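PDB 5Z1N: G-protein interacting protein 1 from Dictyostelium discoideum, which probably binds heterotrimeric G proteins through their beta-gamma subunits to sequester them in the cytosol during chemotaxis, its helical C-terminal region here enclosing phospholipid. Local coordinates for residues 62-67 with 106-111; 49-54 with 114-119; 38-43 with 122-127. One frame throughout, in Å; residues are numbered along the deposited sequence.

Interaction 1 of 3, residues 62-67 with 106-111; sequences LAKVDR and EQETVT
Lys64 and Glu108 lie across each other at a slant, so that the acidic group meets the shaft of the lysine rather than its ammonium end. The nearest approach is OE1 of Glu108 to CD of Lys64, 3.2 Å. Glu108 reaches it because its chain bends at the second torsion (chi2 -47°), which folds the carboxylate over toward the lysine, while Lys64 stays extended beyond CG. Glu108 CG also packs on Lys64 CB at 3.6 Å. The charges themselves stay apart, with NZ of Lys64 4.2 Å from OE1 of Glu108, too far for a salt bridge. A water bridges the two charges: it accepts a hydrogen bond from Lys64 NZ and donates one to Glu108 OE1, each 2.7 Å long. Lysine suits this place near the surface because its long methylene chain gives the CG and carboxylate of Glu108 something to lie on, while its ammonium reaches the bridging water. Val65, beta-branched and buried, sends its two methyls to different partners. The Val65 and Glu108 side chains slide past each other in opposite directions, CG2 of Val65 touching CB of Glu108 at 3.6 Å, while CG1 of Val65 meets OG1 of Thr109 at 3.5 Å, those side chains crossing at about a right angle. Thr109 suits this place because its hydroxyl is already bonded to Ala105 O one turn back. An alanine in place of Glu108 would keep a CB against Val65 but would probably leave Lys64 and its bridging water without their anionic mate. Val65 also lines the lipid pocket and belongs to the sodium site with Asp61. The contact joins helices 59-81 and 92-113, which run nearly antiparallel here (156°) with axes 8.6 Å apart; Thr109 further touches Ile44 of helix 31-53 and Phe129 of helix 119-132.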
loop_
_atom_site.group_PDB
_atom_site.type_symbol
_atom_site.label_atom_id
_atom_site.label_comp_id
_atom_site.label_asym_id
_atom_site.label_seq_id
_atom_site.Cartn_x
_atom_site.Cartn_y
_atom_site.Cartn_z
ATOM N N LEU A 62 -5.971 -14.844 4.839
ATOM C CA LEU A 62 -5.201 -13.623 4.643
ATOM C C LEU A 62 -3.797 -13.898 4.123
ATOM O O LEU A 62 -3.167 -12.982 3.577
ATOM C CB LEU A 62 -5.114 -12.841 5.953
ATOM C CG LEU A 62 -6.059 -11.650 6.116
ATOM C CD1 LEU A 62 -5.729 -10.557 5.109
ATOM C CD2 LEU A 62 -7.493 -12.102 5.964
ATOM N N ALA A 63 -3.310 -15.136 4.268
ATOM C CA ALA A 63 -1.910 -15.446 3.981
ATOM C C ALA A 63 -1.476 -14.907 2.623
ATOM O O ALA A 63 -0.470 -14.193 2.518
ATOM C CB ALA A 63 -1.689 -16.958 4.053
ATOM N N LYS A 64 -2.252 -15.216 1.577
ATOM C CA LYS A 64 -1.910 -14.796 0.222
ATOM C C LYS A 64 -1.651 -13.297 0.148
ATOM O O LYS A 64 -0.657 -12.854 -0.439
ATOM C CB LYS A 64 -3.028 -15.184 -0.747
ATOM C CG LYS A 64 -3.405 -16.655 -0.750
ATOM C CD LYS A 64 -4.321 -16.959 -1.930
ATOM C CE LYS A 64 -4.778 -18.408 -1.946
ATOM N NZ LYS A 64 -5.264 -18.813 -3.300
ATOM N N VAL A 65 -2.543 -12.493 0.729
ATOM C CA VAL A 65 -2.335 -11.049 0.704
ATOM C C VAL A 65 -1.097 -10.693 1.514
ATOM O O VAL A 65 -0.207 -9.971 1.041
ATOM C CB VAL A 65 -3.585 -10.311 1.220
ATOM C CG1 VAL A 65 -3.435 -8.809 1.021
ATOM C CG2 VAL A 65 -4.830 -10.813 0.508
ATOM N N ASP A 66 -0.993 -11.256 2.720
ATOM C CA ASP A 66 0.111 -10.939 3.615
ATOM C C ASP A 66 1.444 -11.101 2.900
ATOM O O ASP A 66 2.198 -10.134 2.717
ATOM C CB ASP A 66 0.036 -11.836 4.853
ATOM C CG ASP A 66 1.287 -11.775 5.696
ATOM O OD1 ASP A 66 1.481 -10.761 6.393
ATOM O OD2 ASP A 66 2.074 -12.743 5.667
ATOM N N ARG A 67 1.712 -12.322 2.432
ATOM C CA ARG A 67 2.959 -12.595 1.725
ATOM C C ARG A 67 3.180 -11.591 0.602
ATOM O O ARG A 67 4.251 -10.976 0.503
ATOM C CB ARG A 67 2.948 -14.023 1.179
ATOM C CG ARG A 67 3.404 -15.068 2.183
ATOM C CD ARG A 67 3.591 -16.428 1.524
ATOM N NE ARG A 67 2.398 -17.262 1.639
ATOM C CZ ARG A 67 2.110 -18.014 2.696
ATOM N NH1 ARG A 67 1.002 -18.740 2.713
ATOM N NH2 ARG A 67 2.931 -18.039 3.739
ATOM N N GLU A 106 -3.223 -7.070 -4.897
ATOM C CA GLU A 106 -4.472 -6.566 -5.451
ATOM C C GLU A 106 -5.423 -7.717 -5.732
ATOM O O GLU A 106 -6.517 -7.801 -5.160
ATOM C CB GLU A 106 -4.201 -5.765 -6.728
ATOM C CG GLU A 106 -5.468 -5.245 -7.408
ATOM C CD GLU A 106 -5.189 -4.558 -8.732
ATOM O OE1 GLU A 106 -4.066 -4.042 -8.915
ATOM O OE2 GLU A 106 -6.093 -4.537 -9.591
ATOM N N GLN A 107 -4.965 -8.670 -6.550
ATOM C CA GLN A 107 -5.840 -9.761 -6.947
ATOM C C GLN A 107 -6.363 -10.495 -5.725
ATOM O O GLN A 107 -7.576 -10.722 -5.594
ATOM C CB GLN A 107 -5.091 -10.701 -7.889
ATOM C CG GLN A 107 -4.734 -10.035 -9.213
ATOM C CD GLN A 107 -3.795 -10.864 -10.063
ATOM O OE1 GLN A 107 -3.099 -11.747 -9.561
ATOM N NE2 GLN A 107 -3.765 -10.578 -11.358
ATOM N N GLU A 108 -5.484 -10.772 -4.762
ATOM C CA GLU A 108 -5.943 -11.566 -3.636
ATOM C C GLU A 108 -6.889 -10.760 -2.765
ATOM O O GLU A 108 -7.890 -11.302 -2.277
ATOM C CB GLU A 108 -4.756 -12.103 -2.845
ATOM C CG GLU A 108 -3.993 -13.181 -3.602
ATOM C CD GLU A 108 -4.913 -14.232 -4.210
ATOM O OE1 GLU A 108 -5.849 -14.690 -3.520
ATOM O OE2 GLU A 108 -4.701 -14.598 -5.387
ATOM N N THR A 109 -6.645 -9.453 -2.631
ATOM C CA THR A 109 -7.591 -8.645 -1.878
ATOM C C THR A 109 -8.952 -8.674 -2.555
ATOM O O THR A 109 -9.981 -8.841 -1.887
ATOM C CB THR A 109 -7.074 -7.215 -1.722
ATOM O OG1 THR A 109 -5.831 -7.238 -1.012
ATOM C CG2 THR A 109 -8.067 -6.371 -0.927
ATOM N N VAL A 110 -8.970 -8.598 -3.890
ATOM C CA VAL A 110 -10.235 -8.703 -4.609
ATOM C C VAL A 110 -10.907 -10.020 -4.256
ATOM O O VAL A 110 -12.078 -10.057 -3.847
ATOM C CB VAL A 110 -10.006 -8.567 -6.125
ATOM C CG1 VAL A 110 -11.204 -9.100 -6.898
ATOM C CG2 VAL A 110 -9.746 -7.108 -6.491
ATOM N N THR A 111 -10.142 -11.112 -4.321
ATOM C CA THR A 111 -10.715 -12.413 -4.012
ATOM C C THR A 111 -11.218 -12.442 -2.579
ATOM O O THR A 111 -12.282 -13.004 -2.295
ATOM C CB THR A 111 -9.680 -13.508 -4.257
ATOM O OG1 THR A 111 -9.360 -13.549 -5.654
ATOM C CG2 THR A 111 -10.216 -14.867 -3.816
HETATM O O HOH W 1 -7.080 -17.006 -3.988
#

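Interaction 2 of 3, residues 49-54 with 114-119; sequences FFYIDS and TPFFRP. With PEF (di-palmitoyl-3-sn-phosphatidylethanolamine), chain B.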
loop_
_atom_site.group_PDB
_atom_site.type_symbol
_atom_site.label_atom_id
_atom_site.label_comp_id
_atom_site.label_asym_id
_atom_site.label_seq_id
_atom_site.Cartn_x
_atom_site.Cartn_y
_atom_site.Cartn_z
ATOM N N PHE A 49 -10.449 -5.744 8.171
ATOM C CA PHE A 49 -10.392 -5.944 9.616
ATOM C C PHE A 49 -11.758 -6.322 10.174
ATOM O O PHE A 49 -11.856 -7.139 11.097
ATOM C CB PHE A 49 -9.870 -4.679 10.302
ATOM C CG PHE A 49 -8.432 -4.365 9.991
ATOM C CD1 PHE A 49 -7.470 -5.358 10.021
ATOM C CD2 PHE A 49 -8.045 -3.073 9.672
ATOM C CE1 PHE A 49 -6.148 -5.071 9.737
ATOM C CE2 PHE A 49 -6.726 -2.780 9.386
ATOM C CZ PHE A 49 -5.776 -3.781 9.418
ATOM N N PHE A 50 -12.823 -5.735 9.624
ATOM C CA PHE A 50 -14.168 -6.018 10.109
ATOM C C PHE A 50 -14.526 -7.482 9.907
ATOM O O PHE A 50 -15.037 -8.139 10.821
ATOM C CB PHE A 50 -15.183 -5.116 9.405
ATOM C CG PHE A 50 -16.615 -5.408 9.769
ATOM C CD1 PHE A 50 -17.192 -4.832 10.890
ATOM C CD2 PHE A 50 -17.388 -6.251 8.985
ATOM C CE1 PHE A 50 -18.507 -5.099 11.226
ATOM C CE2 PHE A 50 -18.704 -6.522 9.316
ATOM C CZ PHE A 50 -19.265 -5.944 10.435
ATOM N N TYR A 51 -14.265 -8.018 8.713
ATOM C CA TYR A 51 -14.647 -9.404 8.467
ATOM C C TYR A 51 -13.658 -10.406 9.044
ATOM O O TYR A 51 -14.021 -11.572 9.231
ATOM C CB TYR A 51 -14.843 -9.642 6.975
ATOM C CG TYR A 51 -16.076 -8.944 6.472
ATOM C CD1 TYR A 51 -17.344 -9.442 6.750
ATOM C CD2 TYR A 51 -15.981 -7.771 5.752
ATOM C CE1 TYR A 51 -18.479 -8.793 6.306
ATOM C CE2 TYR A 51 -17.102 -7.126 5.309
ATOM C CZ TYR A 51 -18.350 -7.630 5.581
ATOM O OH TYR A 51 -19.463 -6.962 5.123
ATOM N N ILE A 52 -12.427 -9.986 9.335
ATOM C CA ILE A 52 -11.553 -10.819 10.155
ATOM C C ILE A 52 -12.113 -10.926 11.570
ATOM O O ILE A 52 -12.230 -12.024 12.128
ATOM C CB ILE A 52 -10.118 -10.263 10.158
ATOM C CG1 ILE A 52 -9.420 -10.571 8.833
ATOM C CG2 ILE A 52 -9.319 -10.831 11.330
ATOM C CD1 ILE A 52 -8.142 -9.780 8.628
ATOM N N ASP A 53 -12.494 -9.785 12.158
ATOM C CA ASP A 53 -12.974 -9.776 13.539
ATOM C C ASP A 53 -14.300 -10.516 13.679
ATOM O O ASP A 53 -14.518 -11.232 14.664
ATOM C CB ASP A 53 -13.116 -8.338 14.036
ATOM C CG ASP A 53 -11.797 -7.596 14.056
ATOM O OD1 ASP A 53 -10.740 -8.258 14.031
ATOM O OD2 ASP A 53 -11.815 -6.347 14.089
ATOM N N SER A 54 -15.205 -10.348 12.716
ATOM C CA SER A 54 -16.461 -11.085 12.764
ATOM C C SER A 54 -16.296 -12.548 12.383
ATOM O O SER A 54 -17.283 -13.290 12.413
ATOM C CB SER A 54 -17.493 -10.424 11.851
ATOM O OG SER A 54 -17.185 -10.663 10.490
ATOM N N THR A 114 -14.650 -10.120 -2.472
ATOM C CA THR A 114 -15.763 -10.356 -3.386
ATOM C C THR A 114 -17.065 -10.746 -2.688
ATOM O O THR A 114 -18.117 -10.216 -3.080
ATOM C CB THR A 114 -15.344 -11.416 -4.417
ATOM O OG1 THR A 114 -14.375 -10.849 -5.310
ATOM C CG2 THR A 114 -16.544 -11.908 -5.216
ATOM N N PRO A 115 -17.083 -11.619 -1.670
ATOM C CA PRO A 115 -18.362 -11.934 -1.010
ATOM C C PRO A 115 -18.965 -10.781 -0.220
ATOM O O PRO A 115 -20.108 -10.916 0.239
ATOM C CB PRO A 115 -18.004 -13.100 -0.076
ATOM C CG PRO A 115 -16.717 -13.635 -0.588
ATOM C CD PRO A 115 -15.993 -12.453 -1.135
ATOM N N PHE A 116 -18.252 -9.665 -0.043
ATOM C CA PHE A 116 -18.710 -8.589 0.834
ATOM C C PHE A 116 -18.772 -7.214 0.186
ATOM O O PHE A 116 -19.442 -6.331 0.736
ATOM C CB PHE A 116 -17.812 -8.496 2.075
ATOM C CG PHE A 116 -17.455 -9.830 2.663
ATOM C CD1 PHE A 116 -16.198 -10.379 2.463
ATOM C CD2 PHE A 116 -18.378 -10.541 3.414
ATOM C CE1 PHE A 116 -15.866 -11.611 3.004
ATOM C CE2 PHE A 116 -18.052 -11.772 3.959
ATOM C CZ PHE A 116 -16.793 -12.307 3.752
ATOM N N PHE A 117 -18.102 -6.997 -0.940
ATOM C CA PHE A 117 -18.065 -5.713 -1.626
ATOM C C PHE A 117 -18.965 -5.741 -2.853
ATOM O O PHE A 117 -18.967 -6.717 -3.606
ATOM C CB PHE A 117 -16.638 -5.393 -2.076
ATOM C CG PHE A 117 -15.867 -4.524 -1.130
ATOM C CD1 PHE A 117 -16.356 -4.207 0.119
ATOM C CD2 PHE A 117 -14.630 -4.031 -1.499
ATOM C CE1 PHE A 117 -15.624 -3.398 0.972
ATOM C CE2 PHE A 117 -13.896 -3.231 -0.649
ATOM C CZ PHE A 117 -14.392 -2.916 0.589
ATOM N N ARG A 118 -19.706 -4.650 -3.071
ATOM C CA ARG A 118 -20.387 -4.461 -4.342
ATOM C C ARG A 118 -19.355 -4.347 -5.463
ATOM O O ARG A 118 -18.198 -3.996 -5.217
ATOM C CB ARG A 118 -21.259 -3.207 -4.304
ATOM C CG ARG A 118 -22.286 -3.190 -3.192
ATOM C CD ARG A 118 -23.121 -1.921 -3.247
ATOM N NE ARG A 118 -22.342 -0.716 -2.967
ATOM C CZ ARG A 118 -22.005 0.190 -3.881
ATOM N NH1 ARG A 118 -22.371 0.032 -5.148
ATOM N NH2 ARG A 118 -21.304 1.259 -3.529
ATOM N N PRO A 119 -19.751 -4.641 -6.708
ATOM C CA PRO A 119 -18.783 -4.556 -7.817
ATOM C C PRO A 119 -18.076 -3.212 -7.909
ATOM O O PRO A 119 -16.880 -3.170 -8.222
ATOM C CB PRO A 119 -19.651 -4.830 -9.053
ATOM C CG PRO A 119 -20.776 -5.662 -8.541
ATOM C CD PRO A 119 -21.065 -5.136 -7.160
HETATM C C2 PEF B . -3.000 -1.866 11.803
HETATM C C1 PEF B . -3.464 -3.268 12.175
HETATM N N PEF B . -0.468 -7.486 15.086
HETATM C C3 PEF B . -1.801 -1.435 12.632
HETATM C C4 PEF B . -2.301 -6.900 13.618
HETATM C C5 PEF B . -1.636 -8.014 14.414
HETATM C C10 PEF B . -2.999 -0.702 9.718
HETATM C C11 PEF B . -2.891 -0.686 8.214
HETATM C C12 PEF B . -2.079 0.502 7.710
HETATM C C13 PEF B . -1.752 0.260 6.241
HETATM C C14 PEF B . -1.076 1.444 5.559
HETATM C C15 PEF B . -0.483 0.975 4.233
HETATM C C16 PEF B . 0.110 2.122 3.429
HETATM C C17 PEF B . 1.030 1.612 2.322
HETATM C C18 PEF B . 0.410 0.454 1.546
HETATM C C19 PEF B . 0.760 0.529 0.063
HETATM C C20 PEF B . 2.257 0.708 -0.171
HETATM C C21 PEF B . 2.514 1.875 -1.117
HETATM C C22 PEF B . 4.004 2.157 -1.265
HETATM C C23 PEF B . 4.244 3.532 -1.881
HETATM C C24 PEF B . 5.728 3.758 -2.141
HETATM C C25 PEF B . 5.998 5.178 -2.587
HETATM C C30 PEF B . 0.239 -1.410 11.232
HETATM C C31 PEF B . 1.474 -2.090 10.692
HETATM C C32 PEF B . 1.234 -2.534 9.253
HETATM C C33 PEF B . 0.252 -3.697 9.185
HETATM C C34 PEF B . -0.486 -3.702 7.852
HETATM C C35 PEF B . -1.318 -4.969 7.684
HETATM C C36 PEF B . -2.473 -4.748 6.713
HETATM C C37 PEF B . -3.024 -6.064 6.174
HETATM C C38 PEF B . -4.292 -5.828 5.358
HETATM C C39 PEF B . -4.190 -6.454 3.971
HETATM C C40 PEF B . -5.469 -6.261 3.161
HETATM C C41 PEF B . -5.795 -4.786 2.947
HETATM C C42 PEF B . -4.722 -4.072 2.130
HETATM C C43 PEF B . -5.170 -2.661 1.768
HETATM C C44 PEF B . -4.098 -1.914 0.985
HETATM C C45 PEF B . -4.643 -0.609 0.445
HETATM O O4 PEF B . -3.413 0.260 10.339
HETATM O O5 PEF B . -0.037 -0.265 10.911
HETATM O O2 PEF B . -2.599 -1.896 10.440
HETATM O O3 PEF B . -0.657 -2.118 12.128
HETATM O O1P PEF B . -4.308 -4.479 15.621
HETATM O O2P PEF B . -4.629 -5.594 13.260
HETATM O O3P PEF B . -3.176 -3.534 13.542
HETATM O O4P PEF B . -2.450 -5.737 14.431
HETATM P P PEF B . -3.774 -4.850 14.254
#
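The rings of Tyr51 and Phe116 lie face to face, their centroids 4.0 Å apart and their planes tilted by 21°. The tilt and a small shift bring CD2 of Phe116 to 3.4 Å from CE1 of Tyr51, toward the rim of the tyrosine ring, and set CB of Phe116 against CE2 of Tyr51 at 3.6 Å. Each ring is also covered on its second face by the residue that precedes it in the chain. Phe50 presents its edge to the tyrosine, with CD2 standing 3.6 Å above the middle of the Tyr51 ring; Pro115 lays its CB over the centre of the Phe116 ring. The result is a short pile running from Phe50 through Tyr51 and Phe116 to Pro115. In both stacked residues CG stands opposite the carbonyl carbon and beside the backbone N (chi1 -70° in Tyr51, -43° in Phe116), and the side chains slide past each other in opposite directions, bridging backbones whose nearest CA atoms, those of Tyr51 and Phe116, are 8.7 Å apart. Tyr51 sits near the end of helix 31-53, whereas Phe116 belongs to the turn between helices 92-113 and 119-132, and Ile57 touches both rings. On another side of the same helix Phe49 meets the bound phosphatidylethanolamine, its CZ 3.6 Å from the glycerol carbon C1, an oblique approach at the head end of the lipid. No hydrogen bond links the two segments. Aromatic residues suit this surface position because two flat rings bring many carbons into van der Waals contact at once, and a tyrosine adds a hydroxyl that can face polar surroundings: its OH is hydrogen-bonded to Lys47 NZ. The chemistry implies an attachment that depends on ring shape and stacking, with the polar bond made within the tyrosine's own helix.

Interaction 3 of 3, residues 38-43 with 122-127; sequences EKNILK and IQLIRN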
loop_
_atom_site.group_PDB
_atom_site.type_symbol
_atom_site.label_atom_id
_atom_site.label_comp_id
_atom_site.label_asym_id
_atom_site.label_seq_id
_atom_site.Cartn_x
_atom_site.Cartn_y
_atom_site.Cartn_z
ATOM N N GLU A 38 -6.560 8.185 0.245
ATOM C CA GLU A 38 -6.606 8.021 1.696
ATOM C C GLU A 38 -7.929 7.398 2.125
ATOM O O GLU A 38 -7.956 6.425 2.897
ATOM C CB GLU A 38 -6.393 9.368 2.393
ATOM C CG GLU A 38 -6.501 9.302 3.913
ATOM C CD GLU A 38 -6.592 10.675 4.566
ATOM O OE1 GLU A 38 -7.202 11.587 3.971
ATOM O OE2 GLU A 38 -6.047 10.844 5.677
ATOM N N LYS A 39 -9.041 7.942 1.618
ATOM C CA LYS A 39 -10.346 7.366 1.923
ATOM C C LYS A 39 -10.427 5.911 1.477
ATOM O O LYS A 39 -10.956 5.062 2.203
ATOM C CB LYS A 39 -11.452 8.187 1.259
ATOM C CG LYS A 39 -12.857 7.706 1.579
ATOM C CD LYS A 39 -13.917 8.653 1.035
ATOM C CE LYS A 39 -14.240 8.352 -0.420
ATOM N NZ LYS A 39 -15.648 8.711 -0.759
ATOM N N ASN A 40 -9.907 5.605 0.287
ATOM C CA ASN A 40 -10.001 4.247 -0.246
ATOM C C ASN A 40 -9.202 3.266 0.603
ATOM O O ASN A 40 -9.681 2.170 0.924
ATOM C CB ASN A 40 -9.510 4.218 -1.693
ATOM C CG ASN A 40 -10.525 4.780 -2.667
ATOM O OD1 ASN A 40 -11.620 5.187 -2.280
ATOM N ND2 ASN A 40 -10.159 4.809 -3.945
ATOM N N ILE A 41 -7.974 3.642 0.966
ATOM C CA ILE A 41 -7.140 2.788 1.807
ATOM C C ILE A 41 -7.839 2.516 3.131
ATOM O O ILE A 41 -7.934 1.365 3.583
ATOM C CB ILE A 41 -5.758 3.433 2.019
ATOM C CG1 ILE A 41 -4.958 3.440 0.718
ATOM C CG2 ILE A 41 -4.978 2.703 3.098
ATOM C CD1 ILE A 41 -3.644 4.173 0.831
ATOM N N LEU A 42 -8.360 3.573 3.763
ATOM C CA LEU A 42 -9.084 3.393 5.018
ATOM C C LEU A 42 -10.281 2.463 4.845
ATOM O O LEU A 42 -10.508 1.579 5.672
ATOM C CB LEU A 42 -9.536 4.747 5.560
ATOM C CG LEU A 42 -8.412 5.636 6.091
ATOM C CD1 LEU A 42 -8.918 7.053 6.303
ATOM C CD2 LEU A 42 -7.852 5.055 7.378
ATOM N N LYS A 43 -11.052 2.648 3.774
ATOM C CA LYS A 43 -12.259 1.854 3.558
ATOM C C LYS A 43 -11.927 0.374 3.396
ATOM O O LYS A 43 -12.535 -0.495 4.041
ATOM C CB LYS A 43 -12.988 2.396 2.329
ATOM C CG LYS A 43 -14.063 1.514 1.737
ATOM C CD LYS A 43 -14.622 2.191 0.493
ATOM C CE LYS A 43 -16.007 1.691 0.141
ATOM N NZ LYS A 43 -16.651 2.570 -0.877
ATOM N N ILE A 122 -15.262 -3.348 -5.519
ATOM C CA ILE A 122 -14.194 -4.189 -6.053
ATOM C C ILE A 122 -13.357 -3.394 -7.051
ATOM O O ILE A 122 -12.115 -3.430 -7.022
ATOM C CB ILE A 122 -14.784 -5.464 -6.683
ATOM C CG1 ILE A 122 -15.509 -6.301 -5.625
ATOM C CG2 ILE A 122 -13.702 -6.278 -7.382
ATOM C CD1 ILE A 122 -14.583 -6.938 -4.593
ATOM N N GLN A 123 -14.024 -2.652 -7.943
ATOM C CA GLN A 123 -13.304 -1.754 -8.839
ATOM C C GLN A 123 -12.509 -0.725 -8.048
ATOM O O GLN A 123 -11.416 -0.326 -8.460
ATOM C CB GLN A 123 -14.273 -1.055 -9.792
ATOM C CG GLN A 123 -13.586 -0.099 -10.770
ATOM C CD GLN A 123 -14.568 0.721 -11.600
ATOM O OE1 GLN A 123 -15.408 1.446 -11.062
ATOM N NE2 GLN A 123 -14.459 0.610 -12.919
ATOM N N LEU A 124 -13.049 -0.280 -6.913
ATOM C CA LEU A 124 -12.297 0.622 -6.046
ATOM C C LEU A 124 -11.006 -0.033 -5.566
ATOM O O LEU A 124 -9.943 0.603 -5.562
ATOM C CB LEU A 124 -13.165 1.052 -4.862
ATOM C CG LEU A 124 -12.611 2.051 -3.844
ATOM C CD1 LEU A 124 -13.730 2.952 -3.346
ATOM C CD2 LEU A 124 -11.937 1.343 -2.669
ATOM N N ILE A 125 -11.077 -1.304 -5.159
ATOM C CA ILE A 125 -9.860 -2.029 -4.794
ATOM C C ILE A 125 -8.867 -2.006 -5.947
ATOM O O ILE A 125 -7.680 -1.693 -5.768
ATOM C CB ILE A 125 -10.191 -3.472 -4.380
ATOM C CG1 ILE A 125 -11.076 -3.492 -3.137
ATOM C CG2 ILE A 125 -8.906 -4.257 -4.133
ATOM C CD1 ILE A 125 -11.593 -4.864 -2.811
ATOM N N ARG A 126 -9.345 -2.328 -7.156
ATOM C CA ARG A 126 -8.460 -2.393 -8.316
ATOM C C ARG A 126 -7.793 -1.049 -8.589
ATOM O O ARG A 126 -6.582 -0.983 -8.824
ATOM C CB ARG A 126 -9.236 -2.864 -9.549
ATOM C CG ARG A 126 -9.660 -4.324 -9.496
ATOM C CD ARG A 126 -10.021 -4.844 -10.882
ATOM N NE ARG A 126 -10.978 -3.970 -11.556
ATOM C CZ ARG A 126 -12.296 -4.137 -11.525
ATOM N NH1 ARG A 126 -12.823 -5.155 -10.852
ATOM N NH2 ARG A 126 -13.088 -3.286 -12.168
ATOM N N ASN A 127 -8.573 0.036 -8.577
ATOM C CA ASN A 127 -8.011 1.353 -8.871
ATOM C C ASN A 127 -7.014 1.778 -7.802
ATOM O O ASN A 127 -5.959 2.352 -8.114
ATOM C CB ASN A 127 -9.126 2.392 -8.988
ATOM C CG ASN A 127 -9.919 2.256 -10.270
ATOM O OD1 ASN A 127 -9.434 1.707 -11.260
ATOM N ND2 ASN A 127 -11.144 2.768 -10.262
#
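Leu124 reaches across to the flat amide of Asn40, and the contact is almost wholly van der Waals. CD1 of Leu124 comes to 3.3 Å from OD1 of Asn40. CG of Leu124 lies 3.6 Å from CG of Asn40, and its CD2 rests near that same carbon, so the forked end of the leucine spreads over the amide as the two chains cross at a slant. Leu124 gets there with CG opposite its own backbone N (chi1 -177°), which throws the fork outward from its helix. Leu124 CD1 also lies by Lys43, one turn further along: it makes an apolar contact with CD of Lys43 at 4.0 Å and is 3.8 Å from the charged NZ of Lys43, the extended lysine passing the methyl at a slant. A branched leucine suits this position because one residue can cover both neighbours.

No polar bond links the two segments directly, yet both polar chains find partners just beyond. Lys43 NZ is hydrogen-bonded to Asn121 OD1, near the start of the opposite helix. Asn40 ND2 makes a weak hydrogen bond to Thr128 OG1, and Thr128 OG1 is also bonded to Leu124 O. Asparagine thus fits a buried site where a small flat group can pack on a leucine and still reach a polar atom of the facing helix.

The contact joins helix 31-53 to helix 119-132. Ile41 and Leu42 touch Ile18 of helix 12-28, and Ile41 also reaches Thr128 and Leu132 of helix 119-132; from that helix, Ile125 packs on Val110 and Leu113 of helix 92-113.

How the interactions relate
All three contacts fall within the one TNFAIP8-like helical domain, their centres 13 to 14 Å apart. Along the chain they are nested: interaction 1 lies inside the loop closed by interaction 2, which lies inside that closed by interaction 3. Interactions 2 and 3 share helix 31-53, while helices 92-113 and 119-132 follow each other. They also touch: Ile52 meets Leu62 between interactions 2 and 1, Val110 meets Ile125 between 1 and 3, and Phe117 meets Ile125 between 2 and 3. Together they tie helices distant in the sequence, as well as consecutive ones, into one bundle around the bound phospholipid, which Phe49 and Val65 contact.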